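PDB 4P5P: ThiJ/PfpI family protein from Francisella tularensis subsp. novicida, which may act as a glyoxalase III of the DJ-1/PfpI family, converting methylglyoxal to lactate without a cofactor, and is regarded as a virulence factor. Local coordinates for residues P31-I36 against D73-I78; D43-M48 against R86-K91; T156-N161 against S191-Y196. One frame throughout, in Å; residues are numbered along the deposited sequence.

Contact 1: P31-I36 against D73-I78; sequences PYYSII and DNLKNI
The rings of Tyr32 and Tyr33 both touch Leu75, and they also lie against each other: CD2 of Tyr32 sits 3.9 Å above the plane of the Tyr33 ring, over its centre. Tyr65 meets the Tyr33 ring with the planes at about 35°, and Phe69 makes an edge-to-face pair with Tyr32, so helix 64-71 adds two more aromatic rings to the group. Leu75 comes from the direction opposite to both tyrosines and meets each ring obliquely at its phenol end. Its fork is shared between them. CD1 lies 3.5 Å from OH of Tyr33 and also touches Tyr32, its distance to CE2 being 4.0 Å. CD2 goes to the other phenol, 3.5 Å from OH of Tyr32 and 3.9 Å from CZ of the same ring.

Two neighbouring residues of one helix can present their rings to the same leucine because their first torsions differ. Tyr32 turns CG away from its own nitrogen (chi1 -174°), whereas Tyr33 keeps CG beside the nitrogen (chi1 -74°). No hydrogen bond crosses between 31-36 and 73-78, and the phenol oxygens meet Leu75 through methyl groups, in van der Waals contact. Within helix 73-80, Lys76 NZ forms a salt bridge with OD1 of Asp73, the hydrogen bond within it weak at 3.4 Å, and also bonds the carbonyl of Leu70.

Tyr32 rests on Ile42 and Ile44 of strand 40-46, while Ile35 on the same helix packs against Ala216 and Ile219 of helix 212-222. This is helix-to-helix packing over the parallel part of the sheet in a flavodoxin-like alpha/beta fold: helix 26-35 belongs to the beta-alpha-beta crossover from strand 2-8 to strand 40-46, and helix 73-80 to the next, from 40-46 to 83-84.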
loop_
_atom_site.group_PDB
_atom_site.type_symbol
_atom_site.label_atom_id
_atom_site.label_comp_id
_atom_site.label_asym_id
_atom_site.label_seq_id
_atom_site.Cartn_x
_atom_site.Cartn_y
_atom_site.Cartn_z
ATOM N N PRO A 31 8.941 -3.171 4.606
ATOM C CA PRO A 31 8.006 -3.626 5.643
ATOM C C PRO A 31 7.968 -5.155 5.800
ATOM O O PRO A 31 7.790 -5.652 6.913
ATOM C CB PRO A 31 6.659 -3.059 5.168
ATOM C CG PRO A 31 7.023 -1.931 4.274
ATOM C CD PRO A 31 8.264 -2.373 3.575
ATOM N N TYR A 32 8.156 -5.897 4.713
ATOM C CA TYR A 32 8.227 -7.353 4.796
ATOM C C TYR A 32 9.284 -7.803 5.790
ATOM O O TYR A 32 8.997 -8.555 6.712
ATOM C CB TYR A 32 8.519 -7.953 3.419
ATOM C CG TYR A 32 8.462 -9.468 3.378
ATOM C CD1 TYR A 32 7.260 -10.118 3.166
ATOM C CD2 TYR A 32 9.602 -10.246 3.566
ATOM C CE1 TYR A 32 7.193 -11.496 3.126
ATOM C CE2 TYR A 32 9.542 -11.626 3.537
ATOM C CZ TYR A 32 8.327 -12.246 3.319
ATOM O OH TYR A 32 8.224 -13.617 3.280
ATOM N N TYR A 33 10.513 -7.346 5.613
ATOM C CA TYR A 33 11.578 -7.821 6.489
ATOM C C TYR A 33 11.527 -7.181 7.878
ATOM O O TYR A 33 12.068 -7.739 8.827
ATOM C CB TYR A 33 12.939 -7.585 5.839
ATOM C CG TYR A 33 13.233 -8.556 4.710
ATOM C CD1 TYR A 33 13.334 -9.918 4.949
ATOM C CD2 TYR A 33 13.390 -8.109 3.409
ATOM C CE1 TYR A 33 13.602 -10.804 3.925
ATOM C CE2 TYR A 33 13.673 -8.991 2.382
ATOM C CZ TYR A 33 13.765 -10.337 2.643
ATOM O OH TYR A 33 14.035 -11.225 1.623
ATOM N N SER A 34 10.884 -6.024 8.012
ATOM C CA SER A 34 10.759 -5.379 9.318
ATOM C C SER A 34 9.745 -6.085 10.199
ATOM O O SER A 34 9.895 -6.138 11.428
ATOM C CB SER A 34 10.349 -3.914 9.160
ATOM O OG SER A 34 10.104 -3.338 10.428
ATOM N N ILE A 35 8.707 -6.626 9.571
ATOM C CA ILE A 35 7.594 -7.227 10.293
ATOM C C ILE A 35 7.753 -8.732 10.521
ATOM O O ILE A 35 7.413 -9.233 11.597
ATOM C CB ILE A 35 6.281 -6.949 9.547
ATOM C CG1 ILE A 35 5.974 -5.452 9.595
ATOM C CG2 ILE A 35 5.110 -7.724 10.169
ATOM C CD1 ILE A 35 4.926 -5.009 8.611
ATOM N N ILE A 36 8.262 -9.454 9.528
ATOM C CA ILE A 36 8.301 -10.919 9.607
ATOM C C ILE A 36 9.148 -11.433 10.772
ATOM O O ILE A 36 10.250 -10.935 11.040
ATOM C CB ILE A 36 8.835 -11.524 8.283
ATOM C CG1 ILE A 36 8.524 -13.017 8.206
ATOM C CG2 ILE A 36 10.335 -11.246 8.104
ATOM C CD1 ILE A 36 8.768 -13.622 6.845
ATOM N N ASP A 73 14.448 -17.514 -3.625
ATOM C CA ASP A 73 13.728 -18.223 -4.684
ATOM C C ASP A 73 12.218 -18.211 -4.474
ATOM O O ASP A 73 11.447 -18.102 -5.437
ATOM C CB ASP A 73 14.199 -19.679 -4.784
ATOM C CG ASP A 73 15.590 -19.819 -5.393
ATOM O OD1 ASP A 73 16.122 -18.829 -5.940
ATOM O OD2 ASP A 73 16.142 -20.942 -5.340
ATOM N N ASN A 74 11.795 -18.352 -3.222
ATOM C CA ASN A 74 10.372 -18.314 -2.899
ATOM C C ASN A 74 9.760 -16.965 -3.245
ATOM O O ASN A 74 8.698 -16.882 -3.866
ATOM C CB ASN A 74 10.153 -18.612 -1.419
ATOM C CG ASN A 74 8.701 -18.502 -1.017
ATOM O OD1 ASN A 74 8.332 -17.720 -0.127
ATOM N ND2 ASN A 74 7.863 -19.280 -1.672
ATOM N N LEU A 75 10.444 -15.896 -2.840
ATOM C CA LEU A 75 9.921 -14.546 -3.034
ATOM C C LEU A 75 10.056 -14.112 -4.497
ATOM O O LEU A 75 9.206 -13.408 -5.011
ATOM C CB LEU A 75 10.634 -13.561 -2.099
ATOM C CG LEU A 75 10.534 -13.903 -0.608
ATOM C CD1 LEU A 75 11.385 -12.957 0.212
ATOM C CD2 LEU A 75 9.109 -13.891 -0.101
ATOM N N LYS A 76 11.111 -14.560 -5.170
ATOM C CA LYS A 76 11.211 -14.360 -6.611
ATOM C C LYS A 76 10.013 -14.968 -7.334
ATOM O O LYS A 76 9.475 -14.386 -8.265
ATOM C CB LYS A 76 12.512 -14.961 -7.133
ATOM C CG LYS A 76 12.715 -14.862 -8.631
ATOM C CD LYS A 76 13.926 -15.695 -9.082
ATOM C CE LYS A 76 15.225 -15.165 -8.507
ATOM N NZ LYS A 76 15.583 -15.731 -7.166
ATOM N N ASN A 77 9.583 -16.145 -6.907
ATOM C CA ASN A 77 8.476 -16.780 -7.605
ATOM C C ASN A 77 7.133 -16.116 -7.278
ATOM O O ASN A 77 6.235 -16.112 -8.111
ATOM C CB ASN A 77 8.434 -18.279 -7.312
ATOM C CG ASN A 77 7.414 -19.001 -8.163
ATOM O OD1 ASN A 77 7.498 -19.023 -9.399
ATOM N ND2 ASN A 77 6.431 -19.579 -7.509
ATOM N N ILE A 78 6.995 -15.526 -6.093
ATOM C CA ILE A 78 5.836 -14.681 -5.819
ATOM C C ILE A 78 5.770 -13.528 -6.828
ATOM O O ILE A 78 4.706 -13.199 -7.369
ATOM C CB ILE A 78 5.873 -14.114 -4.399
ATOM C CG1 ILE A 78 5.602 -15.231 -3.397
ATOM C CG2 ILE A 78 4.842 -12.977 -4.231
ATOM C CD1 ILE A 78 5.744 -14.830 -1.954
#

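Contact 2: D43-M48 against R86-K91; sequences DIVSIM and RDVNIK
Val45 and Val88 meet methyl to methyl, CG1 to CG1 at 3.6 Å; the two side chains meet at a slant, each leaving its backbone in the direction of the other segment. In both residues CG1 stands beside the backbone nitrogen (chi1 -63° in Val45, -62° in Val88), which brings the same branch forward on both sides. The pair does not stand alone: both valines also touch Leu5, and Val45 packs on Val7 and Leu85 as well.

At the other end of the contact Arg86 runs out past the end of the strand to Met48. A bend at chi3 (68°) turns the guanidinium so that its edge, at NH2, faces the thioether. SD lies in the guanidinium plane, 3.6 Å from NH2, and the Met48 methyl CE approaches NH2 near that plane at the same distance. The Met48 side chain was modelled in two conformations, so the details of this meeting are uncertain. Backbone oxygens lie close too: O of Ile47 is 3.6 Å from Arg86 NH2, and O of Met48 is likewise 3.6 Å from NH1. Ile47 O is already bonded to Ser84 OG, which also pairs with Arg86 N and so ties the start of this loop to the end of strand 40-46.

Neither a hydrogen bond nor a salt bridge links 43-48 to 86-91 directly. The chemistry therefore implies a join in two parts: apolar contact at the valines, and at the solvent-exposed arginine a looser association in which nearby carbonyl oxygens probably offer the positive charge mild electrostatic stabilisation.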
loop_
_atom_site.group_PDB
_atom_site.type_symbol
_atom_site.label_atom_id
_atom_site.label_comp_id
_atom_site.label_asym_id
_atom_site.label_seq_id
_atom_site.Cartn_x
_atom_site.Cartn_y
_atom_site.Cartn_z
ATOM N N ASP A 43 1.839 -13.022 3.888
ATOM C CA ASP A 43 1.493 -13.486 2.549
ATOM C C ASP A 43 1.375 -12.281 1.637
ATOM O O ASP A 43 0.939 -11.228 2.063
ATOM C CB ASP A 43 0.188 -14.280 2.554
ATOM C CG ASP A 43 0.288 -15.569 3.348
ATOM O OD1 ASP A 43 1.397 -16.124 3.485
ATOM O OD2 ASP A 43 -0.762 -16.054 3.815
ATOM N N ILE A 44 1.783 -12.447 0.390
ATOM C CA ILE A 44 1.781 -11.378 -0.596
ATOM C C ILE A 44 0.854 -11.726 -1.748
ATOM O O ILE A 44 0.877 -12.856 -2.241
ATOM C CB ILE A 44 3.207 -11.141 -1.134
ATOM C CG1 ILE A 44 4.136 -10.709 0.005
ATOM C CG2 ILE A 44 3.220 -10.097 -2.248
ATOM C CD1 ILE A 44 5.616 -10.791 -0.340
ATOM N N VAL A 45 0.044 -10.758 -2.158
ATOM C CA VAL A 45 -0.798 -10.881 -3.343
ATOM C C VAL A 45 -0.732 -9.618 -4.177
ATOM O O VAL A 45 -0.323 -8.557 -3.694
ATOM C CB VAL A 45 -2.273 -11.153 -2.994
ATOM C CG1 VAL A 45 -2.403 -12.478 -2.266
ATOM C CG2 VAL A 45 -2.868 -10.014 -2.178
ATOM N N SER A 46 -1.138 -9.733 -5.434
ATOM C CA SER A 46 -1.330 -8.575 -6.284
ATOM C C SER A 46 -2.780 -8.500 -6.709
ATOM O O SER A 46 -3.550 -9.423 -6.485
ATOM C CB SER A 46 -0.429 -8.642 -7.512
ATOM O OG SER A 46 -0.809 -9.698 -8.383
ATOM N N ILE A 47 -3.155 -7.397 -7.318
ATOM C CA ILE A 47 -4.528 -7.240 -7.776
ATOM C C ILE A 47 -4.915 -8.335 -8.766
ATOM O O ILE A 47 -5.957 -8.973 -8.611
ATOM C CB ILE A 47 -4.725 -5.865 -8.416
ATOM C CG1 ILE A 47 -4.574 -4.758 -7.367
ATOM C CG2 ILE A 47 -6.103 -5.765 -9.071
ATOM C CD1 ILE A 47 -5.565 -4.822 -6.192
ATOM N N MET A 48 -4.088 -8.573 -9.773
ATOM C CA MET A 48 -4.486 -9.453 -10.872
ATOM C C MET A 48 -3.870 -10.841 -10.748
ATOM O O MET A 48 -4.293 -11.776 -11.423
ATOM C CB MET A 48 -4.095 -8.843 -12.219
ATOM C CG MET A 48 -4.913 -7.622 -12.631
ATOM S SD MET A 48 -6.673 -7.929 -12.890
ATOM C CE MET A 48 -6.631 -9.331 -13.998
ATOM N N ARG A 86 -8.242 -11.574 -5.293
ATOM C CA ARG A 86 -9.576 -12.176 -5.362
ATOM C C ARG A 86 -9.595 -13.604 -4.835
ATOM O O ARG A 86 -10.667 -14.130 -4.542
ATOM C CB ARG A 86 -10.111 -12.160 -6.791
ATOM C CG ARG A 86 -9.518 -13.211 -7.699
ATOM C CD ARG A 86 -10.044 -13.097 -9.145
ATOM N NE ARG A 86 -9.567 -11.887 -9.790
ATOM C CZ ARG A 86 -8.456 -11.787 -10.525
ATOM N NH1 ARG A 86 -7.672 -12.838 -10.770
ATOM N NH2 ARG A 86 -8.132 -10.616 -11.030
ATOM N N ASP A 87 -8.429 -14.237 -4.720
ATOM C CA ASP A 87 -8.395 -15.654 -4.368
ATOM C C ASP A 87 -8.035 -15.959 -2.932
ATOM O O ASP A 87 -7.992 -17.128 -2.549
ATOM C CB ASP A 87 -7.440 -16.384 -5.298
ATOM C CG ASP A 87 -8.000 -16.507 -6.713
ATOM O OD1 ASP A 87 -9.236 -16.652 -6.878
ATOM O OD2 ASP A 87 -7.210 -16.472 -7.665
ATOM N N VAL A 88 -7.834 -14.942 -2.110
ATOM C CA VAL A 88 -7.509 -15.202 -0.715
ATOM C C VAL A 88 -8.739 -15.040 0.152
ATOM O O VAL A 88 -9.662 -14.295 -0.179
ATOM C CB VAL A 88 -6.386 -14.287 -0.201
ATOM C CG1 VAL A 88 -5.121 -14.545 -0.991
ATOM C CG2 VAL A 88 -6.791 -12.843 -0.290
ATOM N N ASN A 89 -8.752 -15.774 1.255
ATOM C CA ASN A 89 -9.789 -15.612 2.255
ATOM C C ASN A 89 -9.307 -14.684 3.348
ATOM O O ASN A 89 -8.463 -15.047 4.167
ATOM C CB ASN A 89 -10.203 -16.948 2.851
ATOM C CG ASN A 89 -11.499 -16.848 3.625
ATOM O OD1 ASN A 89 -11.744 -15.859 4.311
ATOM N ND2 ASN A 89 -12.353 -17.861 3.491
ATOM N N ILE A 90 -9.891 -13.491 3.370
ATOM C CA ILE A 90 -9.469 -12.434 4.276
ATOM C C ILE A 90 -9.625 -12.805 5.760
ATOM O O ILE A 90 -8.914 -12.266 6.609
ATOM C CB ILE A 90 -10.252 -11.144 3.968
ATOM C CG1 ILE A 90 -9.607 -9.930 4.623
ATOM C CG2 ILE A 90 -11.727 -11.296 4.362
ATOM C CD1 ILE A 90 -8.176 -9.649 4.185
ATOM N N LYS A 91 -10.513 -13.754 6.059
ATOM C CA LYS A 91 -10.767 -14.178 7.435
ATOM C C LYS A 91 -9.507 -14.701 8.122
ATOM O O LYS A 91 -9.393 -14.663 9.349
ATOM C CB LYS A 91 -11.850 -15.266 7.459
ATOM C CG LYS A 91 -13.169 -14.858 6.819
ATOM C CD LYS A 91 -13.838 -13.741 7.586
ATOM C CE LYS A 91 -15.246 -13.467 7.073
ATOM N NZ LYS A 91 -15.897 -12.364 7.847
#

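Contact 3: T156-N161 against S191-Y196; sequences TGFSNN and SEWQSY
Thr156 and Tyr196 make the close-packed end of this contact, and Asn161 with Glu192 the solvent end. Thr156 comes up to one edge of the Tyr196 ring. Its OG1 lies in the ring plane, 3.5 Å from CD2, and its CB is 3.7 Å from the same carbon. Placing OG1 on the far side from its own nitrogen (chi1 -171°) leaves CG2 near the tyrosine backbone, 3.8 Å from O of Tyr196. The polar ends are satisfied by one residue, Ser188: its carbonyl accepts from Thr156 OG1, and its hydroxyl pairs with Tyr196 OH.

Midway, the packing is looser. Phe158 and Trp193 meet obliquely at their outer rims, with CE1 of Phe158 3.9 Å from CZ3 of Trp193. The indole is partly exposed, and CB of Glu192 covers one of its faces near the rim. Beyond it, Asn161 ND2 donates to Glu192 OE1 over 2.8 Å, bent to 146° at the hydrogen. The oxygen is in the plane of the amide, but the nitrogen sits well above the carboxylate, whose plane is turned 73° from that of the amide. This is the single hydrogen bond between 156-161 and 191-196, and it lies on the solvent side.

Glu192 and Trp193 are the central residues of a type II beta turn, closed by Gln194 N to Ser191 O at 3.1 Å. Glu162 reaches this turn from helix 160-165, with one carboxylate oxygen bonded to Trp193 N and the other to OG of Ser159, the N-cap residue. Structurally this is a type II turn packed against the capped start of a helix, in the loops that follow the paired strands 154-155 and 186-187.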
loop_
_atom_site.group_PDB
_atom_site.type_symbol
_atom_site.label_atom_id
_atom_site.label_comp_id
_atom_site.label_asym_id
_atom_site.label_seq_id
_atom_site.Cartn_x
_atom_site.Cartn_y
_atom_site.Cartn_z
ATOM N N THR A 156 -2.347 10.281 5.955
ATOM C CA THR A 156 -1.424 10.884 5.016
ATOM C C THR A 156 -1.324 9.984 3.791
ATOM O O THR A 156 -2.133 9.055 3.630
ATOM C CB THR A 156 -0.030 11.121 5.660
ATOM O OG1 THR A 156 0.790 11.894 4.778
ATOM C CG2 THR A 156 0.662 9.805 5.993
ATOM N N GLY A 157 -0.350 10.273 2.937
ATOM C CA GLY A 157 -0.173 9.594 1.664
ATOM C C GLY A 157 0.669 10.499 0.786
ATOM O O GLY A 157 0.983 11.616 1.192
ATOM N N PHE A 158 1.054 10.030 -0.398
ATOM C CA PHE A 158 1.947 10.784 -1.277
ATOM C C PHE A 158 1.385 12.188 -1.535
ATOM O O PHE A 158 0.255 12.343 -1.996
ATOM C CB PHE A 158 2.146 10.017 -2.586
ATOM C CG PHE A 158 3.402 10.370 -3.336
ATOM C CD1 PHE A 158 4.638 9.867 -2.939
ATOM C CD2 PHE A 158 3.350 11.172 -4.457
ATOM C CE1 PHE A 158 5.791 10.172 -3.651
ATOM C CE2 PHE A 158 4.491 11.472 -5.165
ATOM C CZ PHE A 158 5.712 10.971 -4.763
ATOM N N SER A 159 2.180 13.213 -1.246
ATOM C CA SER A 159 1.671 14.583 -1.211
ATOM C C SER A 159 1.662 15.214 -2.596
ATOM O O SER A 159 2.407 14.798 -3.475
ATOM C CB SER A 159 2.509 15.436 -0.252
ATOM O OG SER A 159 3.793 15.685 -0.782
ATOM N N ASN A 160 0.821 16.229 -2.787
ATOM C CA ASN A 160 0.803 16.960 -4.048
ATOM C C ASN A 160 2.152 17.605 -4.354
ATOM O O ASN A 160 2.562 17.682 -5.506
ATOM C CB ASN A 160 -0.285 18.031 -4.027
ATOM C CG ASN A 160 -1.662 17.448 -4.138
ATOM O OD1 ASN A 160 -1.820 16.307 -4.552
ATOM N ND2 ASN A 160 -2.675 18.228 -3.776
ATOM N N ASN A 161 2.822 18.059 -3.305
ATOM C CA ASN A 161 4.153 18.644 -3.412
ATOM C C ASN A 161 5.126 17.631 -4.008
ATOM O O ASN A 161 5.814 17.911 -4.988
ATOM C CB ASN A 161 4.616 19.102 -2.029
ATOM C CG ASN A 161 6.026 19.663 -2.021
ATOM O OD1 ASN A 161 6.463 20.348 -2.957
ATOM N ND2 ASN A 161 6.744 19.395 -0.933
ATOM N N SER A 191 7.261 17.600 5.449
ATOM C CA SER A 191 8.062 18.127 4.357
ATOM C C SER A 191 8.452 17.011 3.388
ATOM O O SER A 191 8.495 15.844 3.777
ATOM C CB SER A 191 9.308 18.804 4.910
ATOM O OG SER A 191 9.962 19.538 3.902
ATOM N N GLU A 192 8.735 17.357 2.134
ATOM C CA GLU A 192 9.000 16.332 1.105
ATOM C C GLU A 192 10.107 15.331 1.472
ATOM O O GLU A 192 11.173 15.692 1.991
ATOM C CB GLU A 192 9.346 16.973 -0.246
ATOM C CG GLU A 192 10.659 17.772 -0.284
ATOM C CD GLU A 192 10.453 19.271 -0.205
ATOM O OE1 GLU A 192 9.344 19.706 0.176
ATOM O OE2 GLU A 192 11.410 20.020 -0.514
ATOM N N TRP A 193 9.808 14.062 1.202
ATOM C CA TRP A 193 10.737 12.945 1.397
ATOM C C TRP A 193 11.126 12.717 2.850
ATOM O O TRP A 193 12.061 11.963 3.133
ATOM C CB TRP A 193 11.991 13.148 0.561
ATOM C CG TRP A 193 11.703 13.684 -0.793
ATOM C CD1 TRP A 193 12.212 14.820 -1.345
ATOM C CD2 TRP A 193 10.815 13.123 -1.770
ATOM N NE1 TRP A 193 11.707 14.998 -2.612
ATOM C CE2 TRP A 193 10.848 13.969 -2.896
ATOM C CE3 TRP A 193 10.003 11.987 -1.802
ATOM C CZ2 TRP A 193 10.098 13.710 -4.047
ATOM C CZ3 TRP A 193 9.263 11.732 -2.943
ATOM C CH2 TRP A 193 9.313 12.590 -4.047
ATOM N N GLN A 194 10.383 13.331 3.766
ATOM C CA GLN A 194 10.533 13.062 5.190
ATOM C C GLN A 194 9.604 11.935 5.629
ATOM O O GLN A 194 8.500 11.801 5.111
ATOM C CB GLN A 194 10.239 14.322 6.001
ATOM C CG GLN A 194 11.135 15.478 5.647
ATOM C CD GLN A 194 12.568 15.217 6.037
ATOM O OE1 GLN A 194 12.921 15.295 7.215
ATOM N NE2 GLN A 194 13.406 14.907 5.054
ATOM N N SER A 195 10.050 11.137 6.590
ATOM C CA SER A 195 9.239 10.052 7.126
ATOM C C SER A 195 8.046 10.625 7.880
ATOM O O SER A 195 8.195 11.505 8.742
ATOM C CB SER A 195 10.069 9.162 8.042
ATOM O OG SER A 195 9.298 8.082 8.549
ATOM N N TYR A 196 6.860 10.122 7.548
ATOM C CA TYR A 196 5.620 10.616 8.140
ATOM C C TYR A 196 4.568 9.524 8.143
ATOM O O TYR A 196 4.200 9.009 7.089
ATOM C CB TYR A 196 5.112 11.831 7.381
ATOM C CG TYR A 196 4.008 12.589 8.088
ATOM C CD1 TYR A 196 4.232 13.190 9.316
ATOM C CD2 TYR A 196 2.751 12.733 7.518
ATOM C CE1 TYR A 196 3.235 13.905 9.958
ATOM C CE2 TYR A 196 1.748 13.453 8.155
ATOM C CZ TYR A 196 1.995 14.034 9.377
ATOM O OH TYR A 196 0.994 14.745 10.019
#

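From the N terminus, strand 2-8 leads into helix 26-35, which holds 31-36, and then into strand 40-46, where 43-48 begins. The chain passes through helix 64-71 to 73-78, closing contact 1, and only then reaches 86-91, closing contact 2; the two loops therefore cross. They also touch, through Ile78 and Ile44. Together they bind helices 26-35 and 73-80 and the loop after strand 83-84 around one edge of the main sheet. Contact 3 follows in series, joining loops near strands 154-155 and 186-187. Its centre is 28 Å from that of contact 2, on the opposite side of the chain's centre.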